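Local structure of NanS-p (Escherichia phage vB_EcoP_24B, 6YP6) at residues G27-V32 / A42-K47; Q72-K78 / W152-R158. The protein is a phage-encoded carbohydrate esterase, probably acting on O-acetylated sialic acids, whose crystallised part probably binds sugars. All blocks are in the same frame, centred on the assembly; numbering follows the deposited sequence.

Contact 1: residues G27-V32 / A42-K47; sequences GRAEVV and AVKLTK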
loop_
_atom_site.group_PDB
_atom_site.type_symbol
_atom_site.label_atom_id
_atom_site.label_comp_id
_atom_site.label_asym_id
_atom_site.label_seq_id
_atom_site.Cartn_x
_atom_site.Cartn_y
_atom_site.Cartn_z
ATOM N N GLY A 27 -0.201 8.938 -15.267
ATOM C CA GLY A 27 0.877 8.036 -15.566
ATOM C C GLY A 27 0.567 6.969 -16.602
ATOM O O GLY A 27 -0.318 7.100 -17.455
ATOM N N ARG A 28 1.369 5.911 -16.531
ATOM C CA ARG A 28 1.340 4.805 -17.468
ATOM C C ARG A 28 1.487 3.516 -16.680
ATOM O O ARG A 28 2.267 3.452 -15.727
ATOM C CB ARG A 28 2.495 4.917 -18.467
ATOM C CG ARG A 28 2.500 3.811 -19.494
ATOM C CD ARG A 28 3.671 3.896 -20.440
ATOM N NE ARG A 28 3.602 2.807 -21.407
ATOM C CZ ARG A 28 4.607 2.416 -22.181
ATOM N NH1 ARG A 28 5.783 3.024 -22.111
ATOM N NH2 ARG A 28 4.432 1.408 -23.022
ATOM N N ALA A 29 0.725 2.499 -17.072
ATOM C CA ALA A 29 0.831 1.154 -16.515
ATOM C C ALA A 29 1.112 0.233 -17.694
ATOM O O ALA A 29 0.243 0.041 -18.551
ATOM C CB ALA A 29 -0.463 0.758 -15.807
ATOM N N GLU A 30 2.316 -0.327 -17.748
ATOM C CA GLU A 30 2.723 -1.195 -18.845
ATOM C C GLU A 30 2.959 -2.597 -18.303
ATOM O O GLU A 30 3.807 -2.783 -17.429
ATOM C CB GLU A 30 4.012 -0.682 -19.489
ATOM C CG GLU A 30 4.424 -1.498 -20.702
ATOM C CD GLU A 30 5.840 -1.232 -21.173
ATOM O OE1 GLU A 30 6.537 -0.385 -20.584
ATOM O OE2 GLU A 30 6.269 -1.881 -22.153
ATOM N N VAL A 31 2.235 -3.582 -18.830
ATOM C CA VAL A 31 2.490 -4.965 -18.445
ATOM C C VAL A 31 3.784 -5.408 -19.110
ATOM O O VAL A 31 3.950 -5.281 -20.328
ATOM C CB VAL A 31 1.306 -5.865 -18.823
ATOM C CG1 VAL A 31 1.600 -7.306 -18.435
ATOM C CG2 VAL A 31 0.034 -5.381 -18.143
ATOM N N VAL A 32 4.714 -5.918 -18.304
ATOM C CA VAL A 32 6.059 -6.235 -18.756
ATOM C C VAL A 32 6.412 -7.651 -18.338
ATOM O O VAL A 32 5.765 -8.251 -17.481
ATOM C CB VAL A 32 7.118 -5.260 -18.202
ATOM C CG1 VAL A 32 6.885 -3.871 -18.750
ATOM C CG2 VAL A 32 7.123 -5.261 -16.674
ATOM N N ALA A 42 4.761 -8.568 -14.641
ATOM C CA ALA A 42 4.596 -7.490 -13.676
ATOM C C ALA A 42 3.954 -6.329 -14.422
ATOM O O ALA A 42 3.892 -6.324 -15.648
ATOM C CB ALA A 42 5.945 -7.064 -13.095
ATOM N N VAL A 43 3.464 -5.346 -13.681
ATOM C CA VAL A 43 3.015 -4.093 -14.281
ATOM C C VAL A 43 3.943 -2.983 -13.814
ATOM O O VAL A 43 4.203 -2.833 -12.616
ATOM C CB VAL A 43 1.523 -3.806 -14.043
ATOM C CG1 VAL A 43 1.227 -3.477 -12.592
ATOM C CG2 VAL A 43 1.047 -2.668 -14.968
ATOM N N LYS A 44 4.487 -2.250 -14.766
ATOM C CA LYS A 44 5.431 -1.173 -14.522
ATOM C C LYS A 44 4.673 0.143 -14.506
ATOM O O LYS A 44 4.000 0.495 -15.483
ATOM C CB LYS A 44 6.481 -1.172 -15.624
ATOM C CG LYS A 44 7.493 -0.042 -15.561
ATOM C CD LYS A 44 8.544 -0.220 -16.664
ATOM C CE LYS A 44 9.416 1.007 -16.863
ATOM N NZ LYS A 44 10.350 0.847 -18.014
ATOM N N LEU A 45 4.791 0.860 -13.400
ATOM C CA LEU A 45 4.068 2.100 -13.166
ATOM C C LEU A 45 5.052 3.258 -13.197
ATOM O O LEU A 45 6.030 3.293 -12.439
ATOM C CB LEU A 45 3.337 2.048 -11.826
ATOM C CG LEU A 45 2.406 0.832 -11.665
ATOM C CD1 LEU A 45 1.795 0.837 -10.278
ATOM C CD2 LEU A 45 1.324 0.782 -12.697
ATOM N N THR A 46 4.784 4.196 -14.096
ATOM C CA THR A 46 5.596 5.377 -14.298
ATOM C C THR A 46 4.675 6.557 -14.572
ATOM O O THR A 46 3.459 6.410 -14.731
ATOM C CB THR A 46 6.532 5.225 -15.514
ATOM O OG1 THR A 46 5.759 5.004 -16.705
ATOM C CG2 THR A 46 7.522 4.086 -15.309
ATOM N N LYS A 47 5.272 7.740 -14.642
ATOM C CA LYS A 47 4.564 8.936 -15.081
ATOM C C LYS A 47 5.588 9.919 -15.637
ATOM O O LYS A 47 6.798 9.742 -15.484
ATOM C CB LYS A 47 3.702 9.540 -13.959
ATOM C CG LYS A 47 4.386 9.738 -12.602
ATOM C CD LYS A 47 5.236 11.003 -12.570
ATOM C CE LYS A 47 5.929 11.187 -11.221
ATOM N NZ LYS A 47 5.033 11.713 -10.172
HETATM O O HOH W 1 9.430 -1.096 -20.333
#
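Lys44 and Glu30 face each other across two antiparallel strands and show how a hydrogen-bonded pair can be joined a second time, at the ends of its side chains. At the backbone the two residues exchange bonds: Glu30 N donates to Lys44 O, and Lys44 N to Glu30 O at 2.8 Å with an almost straight N-H...O of 179°. The lysine side chain starts beside this pair of bonds. Lys44 CB lies 3.6 Å from Glu30 O and, on the diagonal, 4.1 Å from Val32 CG1, where the two side chains cross obliquely. With CG trans to the backbone N (chi1 176°) and every later torsion also near 180°, the chain rises straight from the sheet, and Lys44 CD passes Glu30 OE1 only loosely, at 4.4 Å. The tip is coupled to the carboxylate through solvent: a water donates to Glu30 OE1 at 3.0 Å and accepts from Lys44 NZ at 3.2 Å, bridging charges that do not touch. Arg28 reaches toward the same oxygen, but Glu30 OE1 sits over a face of its guanidinium, so this long salt bridge is electrostatic and no N-H is aimed at it.

The reverse side is apolar. Ala29 CB rests 3.6 Å from Leu45 CD2 and 3.8 Å from Val43 CG2, a small group between two branched side chains, while Val43 and Leu45 continue onto Ile209 of the next strand. Reciprocal backbone bonds between Arg28 and Thr46 and between Val32 and Ala42 extend the ladder to both sides of the central pair. The arrangement is a classic antiparallel beta hairpin, strands 28-33 and 41-46, added to a larger sheet through strand 207-216.

Contact 2: residues Q72-K78 / W152-R158; sequences QIRCRFK and WHTLAFR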
loop_
_atom_site.group_PDB
_atom_site.type_symbol
_atom_site.label_atom_id
_atom_site.label_comp_id
_atom_site.label_asym_id
_atom_site.label_seq_id
_atom_site.Cartn_x
_atom_site.Cartn_y
_atom_site.Cartn_z
ATOM N N GLN A 72 -5.172 -9.608 5.840
ATOM C CA GLN A 72 -3.965 -8.891 5.465
ATOM C C GLN A 72 -4.220 -7.975 4.276
ATOM O O GLN A 72 -5.071 -8.245 3.427
ATOM C CB GLN A 72 -2.824 -9.848 5.089
ATOM C CG GLN A 72 -2.382 -10.800 6.177
ATOM C CD GLN A 72 -1.027 -11.390 5.878
ATOM O OE1 GLN A 72 -0.637 -11.540 4.718
ATOM N NE2 GLN A 72 -0.281 -11.687 6.922
ATOM N N ILE A 73 -3.456 -6.883 4.235
ATOM C CA ILE A 73 -3.256 -6.053 3.052
ATOM C C ILE A 73 -1.846 -6.378 2.573
ATOM O O ILE A 73 -0.909 -6.323 3.374
ATOM C CB ILE A 73 -3.345 -4.561 3.414
ATOM C CG1 ILE A 73 -4.667 -4.216 4.111
ATOM C CG2 ILE A 73 -3.100 -3.691 2.176
ATOM C CD1 ILE A 73 -4.708 -2.812 4.689
ATOM N N ARG A 74 -1.678 -6.732 1.296
ATOM C CA ARG A 74 -0.370 -7.195 0.834
ATOM C C ARG A 74 -0.035 -6.672 -0.555
ATOM O O ARG A 74 -0.913 -6.393 -1.380
ATOM C CB ARG A 74 -0.237 -8.724 0.856
ATOM C CG ARG A 74 -1.262 -9.463 0.063
ATOM C CD ARG A 74 -0.903 -10.935 0.014
ATOM N NE ARG A 74 -1.902 -11.763 -0.657
ATOM C CZ ARG A 74 -1.929 -12.013 -1.965
ATOM N NH1 ARG A 74 -1.040 -11.470 -2.778
ATOM N NH2 ARG A 74 -2.870 -12.800 -2.459
ATOM N N CYS A 75 1.266 -6.572 -0.814
ATOM C CA CYS A 75 1.775 -6.198 -2.120
ATOM C C CYS A 75 3.156 -6.805 -2.320
ATOM O O CYS A 75 3.985 -6.773 -1.413
ATOM C CB CYS A 75 1.872 -4.672 -2.221
ATOM S SG CYS A 75 2.561 -4.002 -3.762
ATOM N N ARG A 76 3.406 -7.304 -3.524
ATOM C CA ARG A 76 4.738 -7.714 -3.956
ATOM C C ARG A 76 5.167 -6.767 -5.071
ATOM O O ARG A 76 4.421 -6.564 -6.042
ATOM C CB ARG A 76 4.735 -9.177 -4.406
ATOM C CG ARG A 76 6.107 -9.662 -4.868
ATOM C CD ARG A 76 6.207 -11.178 -4.917
ATOM N NE ARG A 76 7.573 -11.633 -5.204
ATOM C CZ ARG A 76 8.049 -11.950 -6.411
ATOM N NH1 ARG A 76 7.287 -11.892 -7.499
ATOM N NH2 ARG A 76 9.306 -12.346 -6.529
ATOM N N PHE A 77 6.360 -6.183 -4.926
ATOM C CA PHE A 77 6.786 -5.076 -5.774
ATOM C C PHE A 77 8.301 -5.081 -5.900
ATOM O O PHE A 77 9.015 -5.669 -5.089
ATOM C CB PHE A 77 6.305 -3.718 -5.197
ATOM C CG PHE A 77 7.004 -3.346 -3.925
ATOM C CD1 PHE A 77 6.584 -3.865 -2.706
ATOM C CD2 PHE A 77 8.118 -2.525 -3.945
ATOM C CE1 PHE A 77 7.272 -3.561 -1.538
ATOM C CE2 PHE A 77 8.799 -2.222 -2.780
ATOM C CZ PHE A 77 8.372 -2.735 -1.574
ATOM N N LYS A 78 8.780 -4.369 -6.914
ATOM C CA LYS A 78 10.198 -4.229 -7.198
ATOM C C LYS A 78 10.427 -2.782 -7.589
ATOM O O LYS A 78 9.732 -2.255 -8.459
ATOM C CB LYS A 78 10.617 -5.181 -8.330
ATOM C CG LYS A 78 11.945 -4.857 -8.988
ATOM C CD LYS A 78 12.444 -6.068 -9.829
ATOM C CE LYS A 78 12.902 -5.702 -11.214
ATOM N NZ LYS A 78 13.640 -6.858 -11.750
ATOM N N TRP A 152 12.952 -7.859 -5.934
ATOM C CA TRP A 152 11.583 -8.011 -5.473
ATOM C C TRP A 152 11.518 -8.022 -3.950
ATOM O O TRP A 152 12.388 -8.581 -3.268
ATOM C CB TRP A 152 10.980 -9.309 -6.024
ATOM C CG TRP A 152 10.647 -9.239 -7.468
ATOM C CD1 TRP A 152 11.383 -9.700 -8.516
ATOM C CD2 TRP A 152 9.478 -8.641 -8.030
ATOM N NE1 TRP A 152 10.736 -9.427 -9.703
ATOM C CE2 TRP A 152 9.567 -8.770 -9.426
ATOM C CE3 TRP A 152 8.367 -7.994 -7.486
ATOM C CZ2 TRP A 152 8.584 -8.280 -10.282
ATOM C CZ3 TRP A 152 7.408 -7.511 -8.339
ATOM C CH2 TRP A 152 7.514 -7.658 -9.721
ATOM N N HIS A 153 10.436 -7.438 -3.431
ATOM C CA HIS A 153 10.130 -7.405 -2.010
ATOM C C HIS A 153 8.650 -7.679 -1.808
ATOM O O HIS A 153 7.836 -7.476 -2.716
ATOM C CB HIS A 153 10.496 -6.050 -1.394
ATOM C CG HIS A 153 11.956 -5.777 -1.470
ATOM N ND1 HIS A 153 12.856 -6.323 -0.586
ATOM C CD2 HIS A 153 12.687 -5.102 -2.384
ATOM C CE1 HIS A 153 14.081 -5.974 -0.943
ATOM N NE2 HIS A 153 14.001 -5.215 -2.019
ATOM N N THR A 154 8.312 -8.107 -0.599
ATOM C CA THR A 154 6.927 -8.251 -0.200
ATOM C C THR A 154 6.655 -7.412 1.036
ATOM O O THR A 154 7.518 -7.241 1.907
ATOM C CB THR A 154 6.548 -9.719 0.063
ATOM O OG1 THR A 154 7.330 -10.241 1.142
ATOM C CG2 THR A 154 6.765 -10.555 -1.177
ATOM N N LEU A 155 5.433 -6.895 1.106
ATOM C CA LEU A 155 4.998 -6.104 2.241
ATOM C C LEU A 155 3.577 -6.521 2.567
ATOM O O LEU A 155 2.741 -6.601 1.666
ATOM C CB LEU A 155 5.043 -4.612 1.892
ATOM C CG LEU A 155 4.557 -3.649 2.972
ATOM C CD1 LEU A 155 5.393 -3.760 4.227
ATOM C CD2 LEU A 155 4.586 -2.209 2.444
ATOM N N ALA A 156 3.286 -6.777 3.828
ATOM C CA ALA A 156 1.927 -7.062 4.250
ATOM C C ALA A 156 1.671 -6.361 5.570
ATOM O O ALA A 156 2.602 -6.047 6.324
ATOM C CB ALA A 156 1.657 -8.560 4.364
ATOM N N PHE A 157 0.387 -6.134 5.836
ATOM C CA PHE A 157 -0.099 -5.574 7.094
ATOM C C PHE A 157 -1.151 -6.547 7.592
ATOM O O PHE A 157 -2.202 -6.695 6.967
ATOM C CB PHE A 157 -0.666 -4.179 6.864
ATOM C CG PHE A 157 0.366 -3.236 6.344
ATOM C CD1 PHE A 157 1.218 -2.584 7.219
ATOM C CD2 PHE A 157 0.545 -3.057 4.990
ATOM C CE1 PHE A 157 2.208 -1.740 6.752
ATOM C CE2 PHE A 157 1.524 -2.202 4.517
ATOM C CZ PHE A 157 2.362 -1.549 5.406
ATOM N N ARG A 158 -0.842 -7.244 8.679
ATOM C CA ARG A 158 -1.674 -8.317 9.203
ATOM C C ARG A 158 -2.553 -7.801 10.335
ATOM O O ARG A 158 -2.053 -7.238 11.318
ATOM C CB ARG A 158 -0.820 -9.493 9.692
ATOM C CG ARG A 158 -1.642 -10.720 10.055
ATOM C CD ARG A 158 -0.785 -11.951 10.390
ATOM N NE ARG A 158 0.003 -11.716 11.596
ATOM C CZ ARG A 158 1.331 -11.655 11.663
ATOM N NH1 ARG A 158 2.097 -11.869 10.593
ATOM N NH2 ARG A 158 1.896 -11.372 12.825
HETATM O O HOH W 2 1.573 -13.102 7.966
#
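Trp152 is held between two basic side chains of the neighbouring strand, Arg76 on one face of the indole and Lys78 on the other. The guanidinium of Arg76 lies flat on the ring system, the planes only 13° apart, with its CZ 4.2 Å from the centroid of the five-membered ring of Trp152 and off-centre; this is a cation-pi stack. Arg76 NH2 approaches the root of the indole, 3.5 Å from Trp152 CG. The arginine gets there by an extended chain with CG trans to the backbone N (chi1 -180°), crossing the tryptophan at about a right angle. Over the other face Lys78 contributes aliphatic carbon: its CB stands 3.7 Å from the centroid of the six-membered ring, a CH-pi contact, and its CD continues to 3.8 Å from Trp152 NE1. Between them the indole presses on the strand itself, Trp152 CE3 lying 3.3 Å from Phe77 C.

Phe77 turns to the opposite side of the sheet. One face of its ring takes His153 CB, 3.9 Å from Phe77 CZ, and Leu155 CB meets the ring edge 4.2 Å from Phe77 CE1. The ring also packs on Ile209, Met90 and Ile119. Reciprocal backbone bonds join Phe77 to His153, Cys75 to Leu155 and Ile73 to Phe157.

The polar ends are tied beyond the two strands: Arg76 forms a salt bridge with Asp210 and Lys78 one with Asp34, whose carboxylate also accepts a hydrogen bond from Trp152 NE1. These carboxylates would be expected to offset the gathered positive charge. The contact thus joins a largely apolar inner face, on which the His153 imidazole is bonded to Asp172 and Asp149, to an outer one where an indole is sandwiched between a guanidinium and a lysine chain, each paired with an aspartate.

How the contacts relate
From the N terminus, contact 1 closes first: it is local, joining the strands of a hairpin with nine residues between its segments, two of them still strand. Contact 2 opens afterwards, so the two stand in series, neither enclosing nor crossing the other. Its loop is far longer, 73 residues, and carries strands 88-95, 113-121, 125-130 and 140-147 of the facing sheet before the chain returns. Both contacts belong to the same sheet, where strand 207-216 pairs with 41-46 and with 71-79. They also meet directly, Ala42 CB packing 3.8 Å from Trp152 CH2, and the hairpin loop supplies the Asp34 carboxylate and the Glu36 backbone oxygen to the polar ends of contact 2.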